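Local coordinates for packaging protein UL32 (Human herpesvirus 8 type M, PDB 6XF9) that probably helps bring newly made capsids to nuclear replication compartments and, as a pentameric ring, is required for packaging the viral genome, at residues E101-H106 against E111-L116; G321-N326 against V330-F335; E444-L449 against L456-Q461. One frame throughout, in Å; residues are numbered along the deposited sequence.

Contact 1: residues E101-H106 against E111-L116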
loop_
_atom_site.group_PDB
_atom_site.type_symbol
_atom_site.label_atom_id
_atom_site.label_comp_id
_atom_site.label_asym_id
_atom_site.label_seq_id
_atom_site.Cartn_x
_atom_site.Cartn_y
_atom_site.Cartn_z
ATOM N N GLU D 101 -46.181 -33.961 2.351
ATOM C CA GLU D 101 -47.597 -33.920 2.664
ATOM C C GLU D 101 -48.348 -33.075 1.649
ATOM O O GLU D 101 -49.387 -33.495 1.136
ATOM C CB GLU D 101 -47.766 -33.383 4.079
ATOM C CG GLU D 101 -49.170 -33.212 4.562
ATOM C CD GLU D 101 -49.867 -34.504 4.881
ATOM O OE1 GLU D 101 -49.234 -35.583 4.854
ATOM O OE2 GLU D 101 -51.068 -34.423 5.204
ATOM N N ILE D 102 -47.804 -31.908 1.294
ATOM C CA ILE D 102 -48.477 -31.053 0.323
ATOM C C ILE D 102 -48.604 -31.768 -1.015
ATOM O O ILE D 102 -49.577 -31.561 -1.749
ATOM C CB ILE D 102 -47.742 -29.706 0.189
ATOM C CG1 ILE D 102 -47.984 -28.859 1.428
ATOM C CG2 ILE D 102 -48.201 -28.937 -1.049
ATOM C CD1 ILE D 102 -47.041 -27.709 1.520
ATOM N N MET D 103 -47.646 -32.645 -1.344
ATOM C CA MET D 103 -47.673 -33.333 -2.634
ATOM C C MET D 103 -48.672 -34.486 -2.659
ATOM O O MET D 103 -49.306 -34.732 -3.693
ATOM C CB MET D 103 -46.286 -33.890 -2.968
ATOM C CG MET D 103 -45.223 -32.861 -3.244
ATOM S SD MET D 103 -45.446 -32.114 -4.854
ATOM C CE MET D 103 -44.970 -33.433 -5.961
ATOM N N HIS D 104 -48.822 -35.195 -1.539
ATOM C CA HIS D 104 -49.808 -36.263 -1.439
ATOM C C HIS D 104 -51.239 -35.737 -1.376
ATOM O O HIS D 104 -52.166 -36.427 -1.819
ATOM C CB HIS D 104 -49.477 -37.115 -0.229
ATOM C CG HIS D 104 -48.290 -37.989 -0.456
ATOM N ND1 HIS D 104 -47.327 -38.204 0.504
ATOM C CD2 HIS D 104 -47.883 -38.665 -1.556
ATOM C CE1 HIS D 104 -46.395 -39.006 0.017
ATOM N NE2 HIS D 104 -46.706 -39.296 -1.234
ATOM N N LEU D 105 -51.446 -34.539 -0.816
ATOM C CA LEU D 105 -52.787 -33.959 -0.771
ATOM C C LEU D 105 -53.241 -33.491 -2.141
ATOM O O LEU D 105 -54.398 -33.706 -2.527
ATOM C CB LEU D 105 -52.845 -32.789 0.208
ATOM C CG LEU D 105 -53.077 -32.935 1.701
ATOM C CD1 LEU D 105 -52.223 -33.996 2.311
ATOM C CD2 LEU D 105 -52.745 -31.603 2.308
ATOM N N HIS D 106 -52.362 -32.809 -2.877
ATOM C CA HIS D 106 -52.790 -32.075 -4.056
ATOM C C HIS D 106 -52.281 -32.624 -5.382
ATOM O O HIS D 106 -52.766 -32.180 -6.429
ATOM C CB HIS D 106 -52.373 -30.605 -3.934
ATOM C CG HIS D 106 -52.881 -29.943 -2.695
ATOM N ND1 HIS D 106 -53.967 -29.097 -2.697
ATOM C CD2 HIS D 106 -52.448 -29.997 -1.414
ATOM C CE1 HIS D 106 -54.177 -28.653 -1.469
ATOM N NE2 HIS D 106 -53.268 -29.183 -0.670
ATOM N N GLU D 111 -46.154 -38.753 -10.767
ATOM C CA GLU D 111 -44.946 -39.506 -10.423
ATOM C C GLU D 111 -43.876 -38.693 -9.721
ATOM O O GLU D 111 -43.032 -39.245 -9.015
ATOM C CB GLU D 111 -44.359 -40.165 -11.675
ATOM N N ALA D 112 -43.907 -37.378 -9.914
ATOM C CA ALA D 112 -42.942 -36.481 -9.282
ATOM C C ALA D 112 -43.029 -36.560 -7.754
ATOM O O ALA D 112 -42.009 -36.515 -7.067
ATOM C CB ALA D 112 -43.156 -35.051 -9.756
ATOM N N THR D 113 -44.246 -36.677 -7.228
ATOM C CA THR D 113 -44.458 -36.785 -5.798
ATOM C C THR D 113 -43.780 -38.023 -5.202
ATOM O O THR D 113 -43.220 -37.935 -4.109
ATOM C CB THR D 113 -45.960 -36.823 -5.454
ATOM O OG1 THR D 113 -46.597 -35.638 -5.947
ATOM C CG2 THR D 113 -46.160 -36.914 -3.949
ATOM N N TYR D 114 -43.811 -39.173 -5.882
ATOM C CA TYR D 114 -43.156 -40.326 -5.275
ATOM C C TYR D 114 -41.718 -40.411 -5.764
ATOM O O TYR D 114 -41.413 -40.025 -6.898
ATOM C CB TYR D 114 -43.928 -41.619 -5.568
ATOM C CG TYR D 114 -45.390 -41.490 -5.194
ATOM C CD1 TYR D 114 -45.812 -41.793 -3.899
ATOM C CD2 TYR D 114 -46.340 -41.026 -6.108
ATOM C CE1 TYR D 114 -47.134 -41.664 -3.523
ATOM C CE2 TYR D 114 -47.674 -40.883 -5.737
ATOM C CZ TYR D 114 -48.062 -41.208 -4.438
ATOM O OH TYR D 114 -49.376 -41.081 -4.027
ATOM N N GLY D 115 -40.827 -40.863 -4.889
ATOM C CA GLY D 115 -39.417 -40.744 -5.189
ATOM C C GLY D 115 -39.074 -39.273 -5.215
ATOM O O GLY D 115 -38.434 -38.768 -6.148
ATOM N N LEU D 116 -39.533 -38.573 -4.174
ATOM C CA LEU D 116 -39.357 -37.128 -4.101
ATOM C C LEU D 116 -37.904 -36.764 -3.825
ATOM O O LEU D 116 -37.378 -35.805 -4.401
ATOM C CB LEU D 116 -40.275 -36.570 -3.012
ATOM C CG LEU D 116 -40.409 -35.063 -2.819
ATOM C CD1 LEU D 116 -40.810 -34.378 -4.126
ATOM C CD2 LEU D 116 -41.445 -34.780 -1.730
#

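Contact 2: residues G321-N326 against V330-F335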
loop_
_atom_site.group_PDB
_atom_site.type_symbol
_atom_site.label_atom_id
_atom_site.label_comp_id
_atom_site.label_asym_id
_atom_site.label_seq_id
_atom_site.Cartn_x
_atom_site.Cartn_y
_atom_site.Cartn_z
ATOM N N GLY D 321 -27.203 -11.407 34.283
ATOM C CA GLY D 321 -27.693 -10.662 35.435
ATOM C C GLY D 321 -27.460 -11.212 36.832
ATOM O O GLY D 321 -27.419 -10.424 37.787
ATOM N N HIS D 322 -27.297 -12.537 36.982
ATOM C CA HIS D 322 -27.218 -13.131 38.323
ATOM C C HIS D 322 -25.887 -12.821 39.003
ATOM O O HIS D 322 -25.864 -12.315 40.131
ATOM C CB HIS D 322 -27.419 -14.652 38.269
ATOM C CG HIS D 322 -28.853 -15.086 38.184
ATOM N ND1 HIS D 322 -29.240 -16.403 38.346
ATOM C CD2 HIS D 322 -29.991 -14.383 37.956
ATOM C CE1 HIS D 322 -30.554 -16.493 38.216
ATOM N NE2 HIS D 322 -31.034 -15.282 37.980
ATOM N N ILE D 323 -24.768 -13.124 38.341
ATOM C CA ILE D 323 -23.455 -12.748 38.858
ATOM C C ILE D 323 -23.259 -11.258 38.638
ATOM O O ILE D 323 -23.584 -10.721 37.571
ATOM C CB ILE D 323 -22.334 -13.578 38.198
ATOM C CG1 ILE D 323 -22.366 -15.051 38.652
ATOM C CG2 ILE D 323 -20.991 -12.934 38.409
ATOM C CD1 ILE D 323 -23.206 -15.982 37.738
ATOM N N GLU D 324 -22.732 -10.578 39.655
ATOM C CA GLU D 324 -22.582 -9.134 39.615
ATOM C C GLU D 324 -21.127 -8.698 39.596
ATOM O O GLU D 324 -20.861 -7.488 39.568
ATOM C CB GLU D 324 -23.283 -8.547 40.840
ATOM C CG GLU D 324 -24.766 -8.876 40.891
ATOM C CD GLU D 324 -25.335 -8.718 42.282
ATOM O OE1 GLU D 324 -24.645 -8.137 43.154
ATOM O OE2 GLU D 324 -26.457 -9.228 42.508
ATOM N N ASN D 325 -20.185 -9.650 39.637
ATOM C CA ASN D 325 -18.759 -9.421 39.428
ATOM C C ASN D 325 -18.304 -9.966 38.063
ATOM O O ASN D 325 -19.062 -10.574 37.300
ATOM C CB ASN D 325 -17.913 -10.002 40.572
ATOM C CG ASN D 325 -18.295 -11.427 40.935
ATOM O OD1 ASN D 325 -19.405 -11.870 40.678
ATOM N ND2 ASN D 325 -17.356 -12.160 41.514
ATOM N N ASN D 326 -17.007 -9.814 37.820
ATOM C CA ASN D 326 -16.329 -10.106 36.566
ATOM C C ASN D 326 -15.933 -11.554 36.290
ATOM O O ASN D 326 -14.790 -11.801 35.891
ATOM C CB ASN D 326 -15.061 -9.260 36.518
ATOM C CG ASN D 326 -14.546 -9.066 35.128
ATOM O OD1 ASN D 326 -15.287 -9.205 34.155
ATOM N ND2 ASN D 326 -13.247 -8.810 35.015
ATOM N N VAL D 330 -18.059 -18.147 30.161
ATOM C CA VAL D 330 -18.165 -19.610 30.195
ATOM C C VAL D 330 -18.313 -20.110 31.629
ATOM O O VAL D 330 -18.933 -21.155 31.866
ATOM C CB VAL D 330 -16.983 -20.311 29.483
ATOM C CG1 VAL D 330 -17.055 -20.116 27.995
ATOM C CG2 VAL D 330 -15.658 -19.838 30.009
ATOM N N ASP D 331 -17.742 -19.399 32.606
ATOM C CA ASP D 331 -17.950 -19.763 34.008
ATOM C C ASP D 331 -19.355 -19.398 34.496
ATOM O O ASP D 331 -19.991 -20.196 35.194
ATOM C CB ASP D 331 -16.879 -19.103 34.874
ATOM C CG ASP D 331 -15.545 -19.811 34.763
ATOM O OD1 ASP D 331 -15.574 -21.052 34.565
ATOM O OD2 ASP D 331 -14.483 -19.131 34.828
ATOM N N ARG D 332 -19.869 -18.219 34.112
ATOM C CA ARG D 332 -21.241 -17.845 34.457
ATOM C C ARG D 332 -22.232 -18.878 33.951
ATOM O O ARG D 332 -23.204 -19.215 34.637
ATOM C CB ARG D 332 -21.594 -16.504 33.840
ATOM C CG ARG D 332 -20.938 -15.328 34.440
ATOM C CD ARG D 332 -21.287 -14.085 33.669
ATOM N NE ARG D 332 -20.570 -12.937 34.195
ATOM C CZ ARG D 332 -21.148 -11.873 34.719
ATOM N NH1 ARG D 332 -22.470 -11.805 34.770
ATOM N NH2 ARG D 332 -20.397 -10.874 35.172
ATOM N N ILE D 333 -22.027 -19.353 32.726
ATOM C CA ILE D 333 -22.877 -20.394 32.173
ATOM C C ILE D 333 -22.782 -21.658 33.020
ATOM O O ILE D 333 -23.795 -22.299 33.327
ATOM C CB ILE D 333 -22.483 -20.645 30.709
ATOM C CG1 ILE D 333 -22.824 -19.420 29.862
ATOM C CG2 ILE D 333 -23.159 -21.875 30.184
ATOM C CD1 ILE D 333 -22.064 -19.337 28.558
ATOM N N ALA D 334 -21.565 -22.039 33.410
ATOM C CA ALA D 334 -21.416 -23.220 34.253
ATOM C C ALA D 334 -22.080 -23.015 35.604
ATOM O O ALA D 334 -22.747 -23.920 36.111
ATOM C CB ALA D 334 -19.944 -23.573 34.424
ATOM N N PHE D 335 -21.931 -21.822 36.192
ATOM C CA PHE D 335 -22.539 -21.547 37.497
ATOM C C PHE D 335 -24.060 -21.632 37.441
ATOM O O PHE D 335 -24.684 -22.209 38.337
ATOM C CB PHE D 335 -22.127 -20.166 38.015
ATOM C CG PHE D 335 -20.670 -20.064 38.451
ATOM C CD1 PHE D 335 -19.800 -21.154 38.340
ATOM C CD2 PHE D 335 -20.167 -18.857 38.964
ATOM C CE1 PHE D 335 -18.470 -21.034 38.740
ATOM C CE2 PHE D 335 -18.837 -18.737 39.366
ATOM C CZ PHE D 335 -17.992 -19.825 39.253
#

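Contact 3: residues E444-L449 against L456-Q461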
loop_
_atom_site.group_PDB
_atom_site.type_symbol
_atom_site.label_atom_id
_atom_site.label_comp_id
_atom_site.label_asym_id
_atom_site.label_seq_id
_atom_site.Cartn_x
_atom_site.Cartn_y
_atom_site.Cartn_z
ATOM N N GLU D 444 -15.949 -6.226 7.762
ATOM C CA GLU D 444 -17.281 -5.793 7.318
ATOM C C GLU D 444 -18.383 -6.394 8.191
ATOM O O GLU D 444 -19.401 -5.751 8.453
ATOM C CB GLU D 444 -17.501 -6.158 5.850
ATOM C CG GLU D 444 -18.820 -5.672 5.267
ATOM C CD GLU D 444 -18.993 -4.155 5.299
ATOM O OE1 GLU D 444 -17.969 -3.442 5.349
ATOM O OE2 GLU D 444 -20.155 -3.671 5.235
ATOM N N LEU D 445 -18.217 -7.643 8.613
ATOM C CA LEU D 445 -19.210 -8.272 9.471
ATOM C C LEU D 445 -19.283 -7.600 10.829
ATOM O O LEU D 445 -20.364 -7.472 11.411
ATOM C CB LEU D 445 -18.887 -9.751 9.623
ATOM C CG LEU D 445 -19.692 -10.501 10.674
ATOM C CD1 LEU D 445 -21.197 -10.374 10.432
ATOM C CD2 LEU D 445 -19.275 -11.935 10.587
ATOM N N THR D 446 -18.143 -7.210 11.389
ATOM C CA THR D 446 -18.188 -6.491 12.659
ATOM C C THR D 446 -18.915 -5.164 12.518
ATOM O O THR D 446 -19.702 -4.784 13.390
ATOM C CB THR D 446 -16.784 -6.278 13.190
ATOM O OG1 THR D 446 -16.133 -7.549 13.286
ATOM C CG2 THR D 446 -16.857 -5.684 14.560
ATOM N N ALA D 447 -18.654 -4.435 11.427
ATOM C CA ALA D 447 -19.324 -3.155 11.206
ATOM C C ALA D 447 -20.828 -3.338 11.122
ATOM O O ALA D 447 -21.589 -2.586 11.736
ATOM C CB ALA D 447 -18.794 -2.483 9.944
ATOM N N GLN D 448 -21.286 -4.339 10.362
ATOM C CA GLN D 448 -22.725 -4.543 10.235
ATOM C C GLN D 448 -23.339 -5.029 11.538
ATOM O O GLN D 448 -24.431 -4.592 11.913
ATOM C CB GLN D 448 -23.005 -5.537 9.130
ATOM C CG GLN D 448 -22.463 -5.102 7.809
ATOM C CD GLN D 448 -23.313 -4.051 7.158
ATOM O OE1 GLN D 448 -24.323 -3.605 7.715
ATOM N NE2 GLN D 448 -22.923 -3.662 5.950
ATOM N N LEU D 449 -22.646 -5.903 12.267
ATOM C CA LEU D 449 -23.175 -6.336 13.559
ATOM C C LEU D 449 -23.506 -5.149 14.453
ATOM O O LEU D 449 -24.547 -5.140 15.116
ATOM C CB LEU D 449 -22.187 -7.269 14.259
ATOM C CG LEU D 449 -22.196 -8.668 13.684
ATOM C CD1 LEU D 449 -21.349 -9.548 14.547
ATOM C CD2 LEU D 449 -23.619 -9.142 13.686
ATOM N N LEU D 456 -22.344 -9.206 19.851
ATOM C CA LEU D 456 -21.638 -10.462 19.867
ATOM C C LEU D 456 -20.200 -10.176 20.261
ATOM O O LEU D 456 -19.746 -9.038 20.189
ATOM C CB LEU D 456 -21.704 -11.146 18.499
ATOM C CG LEU D 456 -23.126 -11.305 17.958
ATOM C CD1 LEU D 456 -23.051 -11.993 16.643
ATOM C CD2 LEU D 456 -24.038 -12.054 18.893
ATOM N N ALA D 457 -19.484 -11.212 20.692
ATOM C CA ALA D 457 -18.040 -11.098 20.768
ATOM C C ALA D 457 -17.492 -10.815 19.377
ATOM O O ALA D 457 -18.172 -11.004 18.363
ATOM C CB ALA D 457 -17.416 -12.362 21.342
ATOM N N HIS D 458 -16.257 -10.347 19.334
ATOM C CA HIS D 458 -15.680 -9.942 18.066
ATOM C C HIS D 458 -15.493 -11.161 17.170
ATOM O O HIS D 458 -14.987 -12.187 17.636
ATOM C CB HIS D 458 -14.354 -9.240 18.293
ATOM C CG HIS D 458 -13.863 -8.512 17.086
ATOM N ND1 HIS D 458 -13.091 -9.115 16.113
ATOM C CD2 HIS D 458 -14.068 -7.242 16.672
ATOM C CE1 HIS D 458 -12.838 -8.243 15.155
ATOM N NE2 HIS D 458 -13.426 -7.102 15.467
ATOM N N PRO D 459 -15.889 -11.100 15.892
ATOM C CA PRO D 459 -15.802 -12.303 15.049
ATOM C C PRO D 459 -14.420 -12.910 14.960
ATOM O O PRO D 459 -14.319 -14.137 14.846
ATOM C CB PRO D 459 -16.272 -11.803 13.682
ATOM C CG PRO D 459 -17.213 -10.718 14.013
ATOM C CD PRO D 459 -16.690 -10.043 15.254
ATOM N N SER D 460 -13.347 -12.120 15.060
ATOM C CA SER D 460 -12.013 -12.724 15.034
ATOM C C SER D 460 -11.804 -13.597 16.254
ATOM O O SER D 460 -11.241 -14.691 16.149
ATOM C CB SER D 460 -10.932 -11.646 14.970
ATOM O OG SER D 460 -11.026 -10.752 16.072
ATOM N N GLN D 461 -12.253 -13.128 17.418
ATOM C CA GLN D 461 -12.240 -13.975 18.602
ATOM C C GLN D 461 -13.066 -15.231 18.362
ATOM O O GLN D 461 -12.605 -16.345 18.632
ATOM C CB GLN D 461 -12.749 -13.185 19.816
ATOM C CG GLN D 461 -13.155 -14.088 20.975
ATOM C CD GLN D 461 -13.746 -13.345 22.187
ATOM O OE1 GLN D 461 -13.944 -12.124 22.155
ATOM N NE2 GLN D 461 -14.064 -14.101 23.251
#

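Contact 1: residues E101-H106 against E111-L116
Met103 and Thr113 lie against each other where the chain turns back past the end of helix 89-106, a worked example of a helix packing against the loop that follows it. The two side chains slide past one another in opposite directions. At the root of the methionine, CB of Met103 meets CG2 of Thr113 at 3.2 Å, a close fit. CG of Met103 then borders CD2 of Leu116, 4.5 Å away, and SD of Met103 passes OG1 of Thr113 at 3.9 Å. Bends at chi2 (-75°) and chi3 (-72°) fold the chain back, bringing the terminal methyl CE of Met103 alongside the 112-113 backbone, although the exact placing of that methyl is doubtful. The hydroxyl of Thr113 has its polar partner in Phe107 O, so it helps pin the turn while its methyl faces the helix.

That methyl, CG2 of Thr113, also reaches CD2 of His104 at 3.4 Å. Beyond it, CE1 of Tyr114 lies at the imidazole edge, 3.3 Å from NE2 of His104; the two ring planes are inclined at 41°. His104 ND1 is hydrogen-bonded to His13, and the phenol OH of Tyr114 to Pro108 O, which helps hold each ring in place. The loop side is backed by helix 53-60, where Leu57 touches Ala112 and Leu116, and Leu61 beyond that helix meets Met103. On the helix side, Ile102 packs on helix 71-83, and a salt bridge ties Glu101 to Arg12 of helix 7-12.

Contact 2: residues G321-N326 against V330-F335
Ile323 lays its CG2 methyl over one face of the Arg332 guanidinium, 3.8 Å above the plane and over its centre. It illustrates how a flat cation can be covered by an aliphatic branch while its N-H groups work around the rim. CG2 of Ile323 stands anti to the backbone N, which turns it onto the guanidinium; the other branch runs toward the helix, where CD1 of Ile323 lies 4.1 Å from CG of Arg332 and 4.3 Å from CB of Phe335. The same CD1 approaches the Phe335 ring at its edge.

Arg332 reaches across to the loop with its chain extended from CG to NE (chi2 175°), its end crossing Ile323 at a slant. NH1 of Arg332 donates a weak bond, 3.2 Å and bent to 126°, to O of Ile323, and is also hydrogen-bonded to Val319 O on helix 308-321; NE is bonded to Val327 O. A neighbouring subunit closes in here: its Phe59 stacks on Phe335, and the backbone N of its zinc ligand Cys52 is hydrogen-bonded to Asp331 OD2.

Three main-chain carbonyls thus share the buried guanidinium, and their partial negative charges would probably help offset its positive one. Because they come from helix 308-321 and the loop that follows, one arginine ties that connection to helix 329-338 chiefly through backbone, while Ile323 supplies the apolar cover over one face.

Contact 3: residues E444-L449 against L456-Q461
Thr446 and His458 cross at about a right angle, the threonine OG1 standing over one face of the imidazole, 3.5 Å from NE2 of His458. This is packing: OG1 of Thr446 is hydrogen-bonded to Ile442 O within its own helix. CG2 of Thr446 follows against the same ring, and CD of Pro459 presses on OG1 of Thr446 at 3.2 Å. With its CG anti to the backbone N (chi1 -166°), His458 swings its ring back to serve as N-cap of helix 459-465: ND1 of His458 accepts from N of Ser460 at 3.2 Å, the donor tilted 30° out of the ring plane.

The remaining pairs are apolar. The side chains of Leu445 and Pro459 meet at a slant, CG of Leu445 lying 4.2 Å from CG of Pro459, whereas Leu449 and Leu456 meet at roughly a right angle, CD1 of Leu449 to CD1 of Leu456 at 3.6 Å. Beside Leu449, Gln448 O is hydrogen-bonded to ND1 of His452, a zinc ligand one turn further along. Phe425 of helix 416-430 packs on both Leu445 and Pro459, Leu456 rests on helix 371-379, and Asn150 of a neighbouring subunit bonds to the backbone N of His458.

In the fold
The three contacts follow one another along the chain, each joining pieces only four to seven residues apart in sequence, so all three are local closures between a helix and an adjoining loop or helix start. Contact 1 stands apart, on the opposite side of the chain's centre from the other two: its centre is about 51 Å from that of contact 2 and about 43 Å from that of contact 3. Contacts 2 and 3 are neighbours, centres about 23 Å and nearest atoms about 8 Å apart, linked indirectly through helix 360-369, which meets both. They also share an outward task, since both touch the adjoining copy in the pentamer, whereas no other subunit reaches contact 1.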